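Local structure of sugar kinase (Agrobacterium tumefaciens, 2RBC) at residues P317-E320 against E321-A325; A149-P152 against E153-A156; I126-N129 against R130-L134. The protein probably transfers the gamma-phosphate of ATP to a sugar or related carbohydrate, as a putative ribokinase of the pfkB family. All coordinates share one frame; numbering follows the deposited sequence. Where two conformers were deposited one is given.

Contact 1. Residues P317-E320 against E321-A325; sequences PTRE and ETEEA
Thr318 O accepts two bonds from one residue, Thr322: the hydroxyl OG1 reaches Thr318 O at 2.9 Å and the amide N reaches Thr318 O at 3.1 Å. The two donors come from opposite faces of the carbonyl plane, and together they tie down the start of the helix. Thr322 OG1 can do this because it stands beside its own backbone N (chi1 -47°), turned back toward the preceding turn; there it also meets the ring of Pro317, Pro317 CG to Thr322 OG1 3.2 Å. A reciprocal pair forms between Thr318 and Glu321. Thr318 OG1 takes the amide of Glu321, N to OG1 3.0 Å, while the Glu321 carboxylate, carried on an extended chain, returns to the amide of Thr318. That second bond, Thr318 N to Glu321 OE1 at 3.2 Å, is nearly straight at N-H, yet it meets the oxygen from above the carboxylate plane. Arg319, the residue after the cap, bends at chi2 and reaches one turn ahead to Glu323, its guanidinium almost coplanar with the carboxylate, the planes 20° apart. Arg319 NE forms a salt bridge to Glu323 OE2 at 2.9 Å, on the anti side and somewhat out of both planes, and a water spans Arg319 NH2 and the same oxygen. Glu288 also pairs with NH2, and Met79 O takes NH1. Thr322 packs on Leu298 and Val301 of helix 292-307, and Pro317 on Leu305. The reciprocal Thr318-Glu321 pair is a capping box with Thr318 as N-cap, opening helix 319-330, followed by an i to i+4 salt bridge.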
ATOM      1  N   PRO A 317     -10.343   2.469 -22.667  1.00 20.30           N
ATOM      2  CA  PRO A 317     -10.012   2.447 -24.110  1.00 19.66           C
ATOM      3  C   PRO A 317      -9.884   3.807 -24.773  1.00 20.42           C
ATOM      4  O   PRO A 317     -10.360   4.817 -24.256  1.00 20.52           O
ATOM      5  CB  PRO A 317     -11.201   1.705 -24.716  1.00 20.22           C
ATOM      6  CG  PRO A 317     -12.317   2.072 -23.870  1.00 19.86           C
ATOM      7  CD  PRO A 317     -11.751   2.107 -22.449  1.00 19.29           C
ATOM      8  N   THR A 318      -9.255   3.793 -25.936  1.00 21.49           N
ATOM      9  CA  THR A 318      -9.241   4.914 -26.833  1.00 21.73           C
ATOM     10  C   THR A 318     -10.619   5.131 -27.426  1.00 21.50           C
ATOM     11  O   THR A 318     -11.484   4.242 -27.363  1.00 22.17           O
ATOM     12  CB  THR A 318      -8.182   4.752 -27.942  1.00 21.66           C
ATOM     13  OG1 THR A 318      -8.637   3.835 -28.951  1.00 21.33           O
ATOM     14  CG2 THR A 318      -6.842   4.313 -27.335  1.00 21.58           C
ATOM     15  N   ARG A 319     -10.818   6.327 -27.996  1.00 20.81           N
ATOM     16  CA  ARG A 319     -12.064   6.660 -28.632  1.00 20.57           C
ATOM     17  C   ARG A 319     -12.306   5.708 -29.824  1.00 20.24           C
ATOM     18  O   ARG A 319     -13.409   5.180 -30.009  1.00 20.71           O
ATOM     19  CB  ARG A 319     -12.025   8.112 -29.109  1.00 21.08           C
ATOM     20  CG  ARG A 319     -13.281   8.646 -29.721  1.00 22.20           C
ATOM     21  CD  ARG A 319     -14.490   8.467 -28.785  1.00 22.66           C
ATOM     22  NE  ARG A 319     -15.717   9.083 -29.302  1.00 22.68           N
ATOM     23  CZ  ARG A 319     -16.104  10.323 -29.004  1.00 24.63           C
ATOM     24  NH1 ARG A 319     -15.357  11.094 -28.219  1.00 22.10           N
ATOM     25  NH2 ARG A 319     -17.241  10.793 -29.487  1.00 23.77           N
ATOM     26  N   GLU A 320     -11.238   5.500 -30.586  0.60 20.75           N
ATOM     27  CA  GLU A 320     -11.215   4.620 -31.746  0.60 20.60           C
ATOM     28  C   GLU A 320     -11.610   3.174 -31.386  0.60 20.17           C
ATOM     29  O   GLU A 320     -12.472   2.574 -32.026  0.60 20.24           O
ATOM     30  CB  GLU A 320      -9.819   4.651 -32.363  0.60 20.93           C
ATOM     31  CG  GLU A 320      -9.400   6.018 -32.971  0.60 21.90           C
ATOM     32  CD  GLU A 320      -9.221   7.150 -31.936  0.60 24.26           C
ATOM     33  OE1 GLU A 320      -8.814   6.863 -30.763  0.60 14.67           O
ATOM     34  OE2 GLU A 320      -9.520   8.322 -32.322  0.60 26.46           O
ATOM     35  N   GLU A 321     -11.001   2.642 -30.335  1.00 20.85           N
ATOM     36  CA  GLU A 321     -11.305   1.279 -29.848  1.00 20.83           C
ATOM     37  C   GLU A 321     -12.763   1.145 -29.467  1.00 20.42           C
ATOM     38  O   GLU A 321     -13.404   0.144 -29.815  1.00 19.97           O
ATOM     39  CB  GLU A 321     -10.430   0.866 -28.662  1.00 21.28           C
ATOM     40  CG  GLU A 321      -9.021   0.581 -29.055  1.00 22.18           C
ATOM     41  CD  GLU A 321      -8.048   0.499 -27.917  1.00 21.04           C
ATOM     42  OE1 GLU A 321      -8.367   0.828 -26.732  1.00 22.20           O
ATOM     43  OE2 GLU A 321      -6.907   0.095 -28.228  1.00 22.43           O
ATOM     44  N   THR A 322     -13.288   2.158 -28.766  1.00 20.26           N
ATOM     45  CA  THR A 322     -14.706   2.199 -28.376  1.00 19.95           C
ATOM     46  C   THR A 322     -15.642   2.293 -29.598  1.00 20.36           C
ATOM     47  O   THR A 322     -16.626   1.532 -29.706  1.00 20.07           O
ATOM     48  CB  THR A 322     -15.002   3.352 -27.358  1.00 20.15           C
ATOM     49  OG1 THR A 322     -14.016   3.365 -26.294  1.00 18.91           O
ATOM     50  CG2 THR A 322     -16.433   3.194 -26.735  1.00 19.07           C
ATOM     51  N   GLU A 323     -15.314   3.177 -30.546  1.00 20.05           N
ATOM     52  CA  GLU A 323     -16.150   3.344 -31.734  1.00 19.81           C
ATOM     53  C   GLU A 323     -16.228   2.048 -32.540  1.00 19.87           C
ATOM     54  O   GLU A 323     -17.303   1.672 -33.023  1.00 20.12           O
ATOM     55  CB  GLU A 323     -15.656   4.463 -32.665  1.00 20.74           C
ATOM     56  CG  GLU A 323     -15.594   5.903 -32.115  1.00 23.66           C
ATOM     57  CD  GLU A 323     -16.897   6.602 -32.044  1.00 29.18           C
ATOM     58  OE1 GLU A 323     -17.921   5.991 -32.479  1.00 30.89           O
ATOM     59  OE2 GLU A 323     -16.911   7.771 -31.537  1.00 26.18           O
ATOM     60  N   GLU A 324     -15.097   1.371 -32.712  1.00 18.49           N
ATOM     61  CA  GLU A 324     -15.082   0.144 -33.486  1.00 18.49           C
ATOM     62  C   GLU A 324     -15.812  -0.972 -32.748  1.00 17.83           C
ATOM     63  O   GLU A 324     -16.574  -1.691 -33.343  1.00 16.49           O
ATOM     64  CB  GLU A 324     -13.656  -0.261 -33.844  1.00 17.95           C
ATOM     65  CG  GLU A 324     -13.495  -1.578 -34.592  1.00 19.21           C
ATOM     66  CD  GLU A 324     -14.257  -1.657 -35.899  1.00 21.61           C
ATOM     67  OE1 GLU A 324     -14.585  -0.612 -36.500  1.00 24.42           O
ATOM     68  OE2 GLU A 324     -14.537  -2.784 -36.350  1.00 21.13           O
ATOM     69  N   ALA A 325     -15.550  -1.123 -31.449  1.00 17.77           N
ATOM     70  CA  ALA A 325     -16.261  -2.109 -30.654  1.00 18.18           C
ATOM     71  C   ALA A 325     -17.772  -1.911 -30.749  1.00 18.95           C
ATOM     72  O   ALA A 325     -18.557  -2.863 -30.967  1.00 18.64           O
ATOM     73  CB  ALA A 325     -15.766  -2.069 -29.176  1.00 17.19           C
TER
HETATM   74  O   HOH W   1     -19.069   9.154 -31.135  1.00 29.15           O

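Contact 2. Residues A149-P152 against E153-A156; sequences ACTP and EDIA. With EDO (1,2-ethanediol), chain I.
Thr151 and Asp154 lean across each other at an angle, each offering a side-chain oxygen to the other's amide. The Thr151 hydroxyl occupies the rotamer between backbone N and carbonyl carbon (chi1 72°), which turns OG1 to the first turn of the helix, where it accepts from Asp154 N at 3.0 Å. In return the Asp154 carboxylate swings back beside its own backbone N and takes the amide of Thr151, N to OD2 3.2 Å. This hydrogen bond is almost straight, 176° at the hydrogen, although it approaches OD2 from 55° out of the carboxylate plane. O1 of a 1,2-ethanediol, probably a crystallisation additive, donates to Asp154 OD2 at 2.8 Å, and its carbons also lie against the Thr151 methyl, CG2 to C1 3.4 Å. The helix continues with Ile155 N bonded to Thr151 O. SG of Cys150 stands trans to its backbone N and touches Ile155, SG to CG1 3.9 Å. Cys150 and Ile155 both pack against Trp86 of strand 82-90 and against helix 168-180, joining the turn to those two elements. The Thr151-Asp154 exchange is a capping box, with Thr151 the N-cap of the short helix 152-155.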
ATOM      1  N   ALA A 149     -11.381  28.009  -4.634  1.00 29.38           N
ATOM      2  CA  ALA A 149     -12.090  29.025  -5.415  1.00 29.31           C
ATOM      3  C   ALA A 149     -12.782  28.446  -6.626  1.00 28.30           C
ATOM      4  O   ALA A 149     -12.285  27.538  -7.267  1.00 28.54           O
ATOM      5  CB  ALA A 149     -11.149  30.157  -5.847  1.00 28.53           C
ATOM      6  N   CYS A 150     -13.947  28.973  -6.940  1.00 27.22           N
ATOM      7  CA  CYS A 150     -14.707  28.498  -8.080  1.00 26.71           C
ATOM      8  C   CYS A 150     -15.464  29.660  -8.715  1.00 26.31           C
ATOM      9  O   CYS A 150     -16.636  29.890  -8.414  1.00 28.13           O
ATOM     10  CB  CYS A 150     -15.660  27.403  -7.631  1.00 26.70           C
ATOM     11  SG  CYS A 150     -16.616  26.714  -8.978  1.00 26.80           S
ATOM     12  N   THR A 151     -14.801  30.396  -9.593  1.00 24.85           N
ATOM     13  CA  THR A 151     -15.398  31.590 -10.151  1.00 24.81           C
ATOM     14  C   THR A 151     -16.045  31.267 -11.496  1.00 24.39           C
ATOM     15  O   THR A 151     -15.634  30.319 -12.172  1.00 22.48           O
ATOM     16  CB  THR A 151     -14.342  32.659 -10.325  1.00 24.25           C
ATOM     17  OG1 THR A 151     -13.485  32.315 -11.412  1.00 24.74           O
ATOM     18  CG2 THR A 151     -13.512  32.809  -9.038  1.00 23.50           C
ATOM     19  N   PRO A 152     -17.060  32.043 -11.907  1.00 25.33           N
ATOM     20  CA  PRO A 152     -17.581  31.848 -13.273  1.00 26.48           C
ATOM     21  C   PRO A 152     -16.525  31.994 -14.372  1.00 27.51           C
ATOM     22  O   PRO A 152     -16.594  31.296 -15.370  1.00 29.01           O
ATOM     23  CB  PRO A 152     -18.664  32.918 -13.400  1.00 26.88           C
ATOM     24  CG  PRO A 152     -19.077  33.205 -11.994  1.00 27.52           C
ATOM     25  CD  PRO A 152     -17.815  33.071 -11.174  1.00 25.58           C
ATOM     26  N   GLU A 153     -15.541  32.858 -14.189  1.00 28.28           N
ATOM     27  CA  GLU A 153     -14.450  32.962 -15.156  1.00 29.21           C
ATOM     28  C   GLU A 153     -13.598  31.666 -15.244  1.00 29.29           C
ATOM     29  O   GLU A 153     -13.217  31.272 -16.353  1.00 30.25           O
ATOM     30  CB  GLU A 153     -13.586  34.206 -14.860  1.00 29.79           C
ATOM     31  CG  GLU A 153     -14.268  35.549 -15.240  1.00 32.44           C
ATOM     32  CD  GLU A 153     -13.336  36.774 -15.061  1.00 33.55           C
ATOM     33  OE1 GLU A 153     -12.232  36.574 -14.482  1.00 39.79           O
ATOM     34  OE2 GLU A 153     -13.690  37.923 -15.486  1.00 38.89           O
ATOM     35  N   ASP A 154     -13.308  31.015 -14.102  1.00 28.14           N
ATOM     36  CA  ASP A 154     -12.706  29.680 -14.068  1.00 27.73           C
ATOM     37  C   ASP A 154     -13.529  28.673 -14.894  1.00 26.98           C
ATOM     38  O   ASP A 154     -12.980  27.934 -15.713  1.00 28.08           O
ATOM     39  CB  ASP A 154     -12.593  29.085 -12.635  1.00 27.13           C
ATOM     40  CG  ASP A 154     -11.632  29.859 -11.699  1.00 30.73           C
ATOM     41  OD1 ASP A 154     -10.808  30.658 -12.231  1.00 30.12           O
ATOM     42  OD2 ASP A 154     -11.750  29.653 -10.424  1.00 27.04           O
ATOM     43  N   ILE A 155     -14.829  28.611 -14.641  1.00 25.51           N
ATOM     44  CA  ILE A 155     -15.663  27.552 -15.194  1.00 25.73           C
ATOM     45  C   ILE A 155     -15.981  27.787 -16.670  1.00 26.25           C
ATOM     46  O   ILE A 155     -16.217  26.839 -17.417  1.00 24.72           O
ATOM     47  CB  ILE A 155     -16.948  27.381 -14.352  1.00 24.51           C
ATOM     48  CG1 ILE A 155     -16.580  26.950 -12.911  1.00 23.72           C
ATOM     49  CG2 ILE A 155     -17.922  26.370 -14.983  1.00 24.61           C
ATOM     50  CD1 ILE A 155     -15.871  25.564 -12.809  1.00 21.65           C
ATOM     51  N   ALA A 156     -15.971  29.051 -17.100  1.00 26.68           N
ATOM     52  CA  ALA A 156     -16.375  29.390 -18.463  1.00 27.48           C
ATOM     53  C   ALA A 156     -15.402  28.806 -19.464  1.00 28.48           C
ATOM     54  O   ALA A 156     -15.722  28.678 -20.645  1.00 31.21           O
ATOM     55  CB  ALA A 156     -16.482  30.943 -18.653  1.00 28.34           C
TER
HETATM   56  C1  EDO I 329     -10.176  32.243  -9.341  1.00 61.26           C
HETATM   57  O1  EDO I 329     -10.096  31.029  -8.579  1.00 61.20           O
HETATM   58  C2  EDO I 329     -10.236  33.491  -8.450  1.00 60.86           C
HETATM   59  O2  EDO I 329     -10.706  33.214  -7.119  1.00 58.36           O

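Contact 3. Residues I126-N129 against R130-L134; sequences IIDN and RGERL. With EDO (1,2-ethanediol), chain L.
Asp128 OD1 takes two backbone amides across the turn, Arg130 N and Glu132 N, each at 3.0 Å. They arrive from opposite faces of the carboxylate plane: Glu132 N on the syn side but tilted from the plane, Arg130 N from 65° out of it. The side chain can fold over the turn because CG sits between the backbone N and the carbonyl carbon (chi1 69°). Asp128 OD2 hangs over a face of the Arg130 guanidinium, a long charge-only pairing at 3.8 Å from Arg130 NE. Arg130 NH2 also bridges to Glu132 OE1 at 2.9 Å, so the arginine probably offsets the closeness of the two carboxylates. In the backbone of the turn, Gly131 N bonds to Asp128 O and closes a type I turn; positive phi at Gly131 then leads the chain into the return strand. Past the turn, Asp128 N bonds to Glu132 O. Ile126 and Leu134 follow as an antiparallel hydrogen-bonded pair, their side chains lying alongside, CD1 of Ile126 to CD2 of Leu134 4.1 Å. On the other face of the sheet, Arg133 NH1 bonds to Thr271 OG1, and NH2 to O2 of a 1,2-ethanediol at 3.2 Å, probably from the crystallisation liquor and also bonded to Thr271 OG1. The hairpin joins strands 121-127 and 133-138. Strand 39-45 runs parallel to 121-127 on its other flank, while Leu134 pairs in parallel with a strand of the second subunit, carrying the sheet across the dimer interface.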
ATOM      1  N   ILE A 126      -7.039  -5.685  -2.869  1.00 25.20           N
ATOM      2  CA  ILE A 126      -6.616  -7.066  -3.139  1.00 26.64           C
ATOM      3  C   ILE A 126      -7.708  -7.649  -4.030  1.00 29.09           C
ATOM      4  O   ILE A 126      -8.869  -7.711  -3.612  1.00 29.59           O
ATOM      5  CB  ILE A 126      -6.434  -7.877  -1.850  1.00 26.32           C
ATOM      6  CG1 ILE A 126      -5.425  -7.176  -0.899  1.00 24.83           C
ATOM      7  CG2 ILE A 126      -5.971  -9.316  -2.168  1.00 25.49           C
ATOM      8  CD1 ILE A 126      -5.480  -7.621   0.534  1.00 25.00           C
ATOM      9  N   ILE A 127      -7.327  -8.020  -5.257  1.00 30.50           N
ATOM     10  CA  ILE A 127      -8.225  -8.494  -6.298  1.00 31.09           C
ATOM     11  C   ILE A 127      -7.903  -9.971  -6.609  1.00 32.80           C
ATOM     12  O   ILE A 127      -6.806 -10.302  -7.094  1.00 31.95           O
ATOM     13  CB  ILE A 127      -8.066  -7.636  -7.561  1.00 31.62           C
ATOM     14  CG1 ILE A 127      -8.092  -6.146  -7.202  1.00 30.57           C
ATOM     15  CG2 ILE A 127      -9.114  -7.975  -8.576  1.00 31.09           C
ATOM     16  CD1 ILE A 127      -7.989  -5.203  -8.373  1.00 30.16           C
ATOM     17  N   ASP A 128      -8.841 -10.865  -6.272  1.00 34.54           N
ATOM     18  CA  ASP A 128      -8.640 -12.303  -6.456  1.00 35.60           C
ATOM     19  C   ASP A 128      -8.893 -12.708  -7.906  1.00 36.81           C
ATOM     20  O   ASP A 128      -9.171 -11.854  -8.774  1.00 36.72           O
ATOM     21  CB  ASP A 128      -9.448 -13.154  -5.435  1.00 35.49           C
ATOM     22  CG  ASP A 128     -10.961 -13.098  -5.656  1.00 35.52           C
ATOM     23  OD1 ASP A 128     -11.403 -12.521  -6.657  1.00 33.45           O
ATOM     24  OD2 ASP A 128     -11.700 -13.630  -4.800  1.00 36.79           O
ATOM     25  N   ASN A 129      -8.744 -13.997  -8.200  1.00 38.54           N
ATOM     26  CA  ASN A 129      -8.945 -14.449  -9.579  1.00 39.68           C
ATOM     27  C   ASN A 129     -10.416 -14.593  -9.995  1.00 41.10           C
ATOM     28  O   ASN A 129     -10.691 -15.013 -11.112  1.00 42.13           O
ATOM     29  CB  ASN A 129      -8.152 -15.716  -9.873  1.00 40.24           C
ATOM     30  CG  ASN A 129      -8.614 -16.906  -9.053  1.00 40.64           C
ATOM     31  OD1 ASN A 129      -9.733 -16.939  -8.522  1.00 41.38           O
ATOM     32  ND2 ASN A 129      -7.742 -17.887  -8.941  1.00 42.32           N
ATOM     33  N   ARG A 130     -11.351 -14.222  -9.118  1.00 42.27           N
ATOM     34  CA  ARG A 130     -12.741 -13.980  -9.525  1.00 42.58           C
ATOM     35  C   ARG A 130     -13.009 -12.515  -9.875  1.00 42.79           C
ATOM     36  O   ARG A 130     -14.157 -12.149 -10.157  1.00 43.22           O
ATOM     37  CB  ARG A 130     -13.708 -14.337  -8.409  1.00 43.32           C
ATOM     38  CG  ARG A 130     -13.512 -15.685  -7.798  1.00 45.36           C
ATOM     39  CD  ARG A 130     -14.549 -15.823  -6.736  1.00 50.93           C
ATOM     40  NE  ARG A 130     -14.045 -16.490  -5.543  1.00 54.06           N
ATOM     41  CZ  ARG A 130     -14.678 -16.511  -4.364  1.00 56.87           C
ATOM     42  NH1 ARG A 130     -14.130 -17.157  -3.325  1.00 56.87           N
ATOM     43  NH2 ARG A 130     -15.860 -15.886  -4.205  1.00 58.15           N
ATOM     44  N   GLY A 131     -11.979 -11.671  -9.826  1.00 42.50           N
ATOM     45  CA  GLY A 131     -12.178 -10.226  -9.948  1.00 42.09           C
ATOM     46  C   GLY A 131     -12.894  -9.584  -8.763  1.00 41.74           C
ATOM     47  O   GLY A 131     -13.251  -8.411  -8.831  1.00 41.79           O
ATOM     48  N   GLU A 132     -13.100 -10.335  -7.680  1.00 41.32           N
ATOM     49  CA  GLU A 132     -13.658  -9.770  -6.460  1.00 41.12           C
ATOM     50  C   GLU A 132     -12.573  -8.995  -5.729  1.00 40.06           C
ATOM     51  O   GLU A 132     -11.393  -9.308  -5.888  1.00 40.16           O
ATOM     52  CB  GLU A 132     -14.192 -10.874  -5.557  1.00 41.55           C
ATOM     53  CG  GLU A 132     -15.408 -11.552  -6.155  1.00 43.98           C
ATOM     54  CD  GLU A 132     -16.085 -12.499  -5.192  1.00 44.86           C
ATOM     55  OE1 GLU A 132     -15.398 -13.071  -4.300  1.00 50.46           O
ATOM     56  OE2 GLU A 132     -17.317 -12.670  -5.344  1.00 51.79           O
ATOM     57  N   ARG A 133     -12.985  -8.024  -4.907  1.00 38.36           N
ATOM     58  CA  ARG A 133     -12.070  -7.076  -4.252  1.00 36.81           C
ATOM     59  C   ARG A 133     -12.230  -6.920  -2.750  1.00 34.14           C
ATOM     60  O   ARG A 133     -13.346  -6.921  -2.229  1.00 33.55           O
ATOM     61  CB  ARG A 133     -12.276  -5.703  -4.833  1.00 36.36           C
ATOM     62  CG  ARG A 133     -12.277  -5.676  -6.322  1.00 37.81           C
ATOM     63  CD  ARG A 133     -11.994  -4.294  -6.822  1.00 39.26           C
ATOM     64  NE  ARG A 133     -13.136  -3.397  -6.747  1.00 42.17           N
ATOM     65  CZ  ARG A 133     -14.157  -3.400  -7.602  1.00 41.23           C
ATOM     66  NH1 ARG A 133     -14.242  -4.291  -8.576  1.00 41.23           N
ATOM     67  NH2 ARG A 133     -15.111  -2.510  -7.453  1.00 42.96           N
ATOM     68  N   LEU A 134     -11.099  -6.739  -2.071  1.00 30.86           N
ATOM     69  CA  LEU A 134     -11.055  -6.298  -0.681  1.00 29.25           C
ATOM     70  C   LEU A 134     -10.311  -4.944  -0.661  1.00 28.94           C
ATOM     71  O   LEU A 134      -9.167  -4.863  -1.137  1.00 27.64           O
ATOM     72  CB  LEU A 134     -10.376  -7.328   0.204  1.00 29.34           C
ATOM     73  CG  LEU A 134      -9.914  -6.829   1.581  1.00 29.72           C
ATOM     74  CD1 LEU A 134     -11.059  -6.269   2.432  1.00 29.63           C
ATOM     75  CD2 LEU A 134      -9.158  -7.936   2.311  1.00 28.56           C
TER
HETATM   76  C1  EDO L 332     -18.768  -4.705  -9.485  1.00 61.51           C
HETATM   77  O1  EDO L 332     -17.890  -5.845  -9.523  1.00 61.58           O
HETATM   78  C2  EDO L 332     -18.470  -3.809  -8.273  1.00 61.44           C
HETATM   79  O2  EDO L 332     -18.093  -2.473  -8.674  1.00 60.25           O

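The three contacts are separate local structures, met along the chain in the order 3, 2, 1. Contacts 1 and 2 are capping boxes at helix starts, with centres about 32 Å apart; contact 3 is the turn of a beta hairpin. Contacts 2 and 3 lie on opposite sides of the chain's centre, about 41 Å between centres, though strand 133-138 and helix 152-155 follow each other in sequence. Contact 1 comes within about 15 Å of contact 3 at the nearest atoms. A sulfate lies about 4 Å from the Thr318 side chain and a glycerol about 5 Å from that of Arg133; both probably come from the crystallisation liquor.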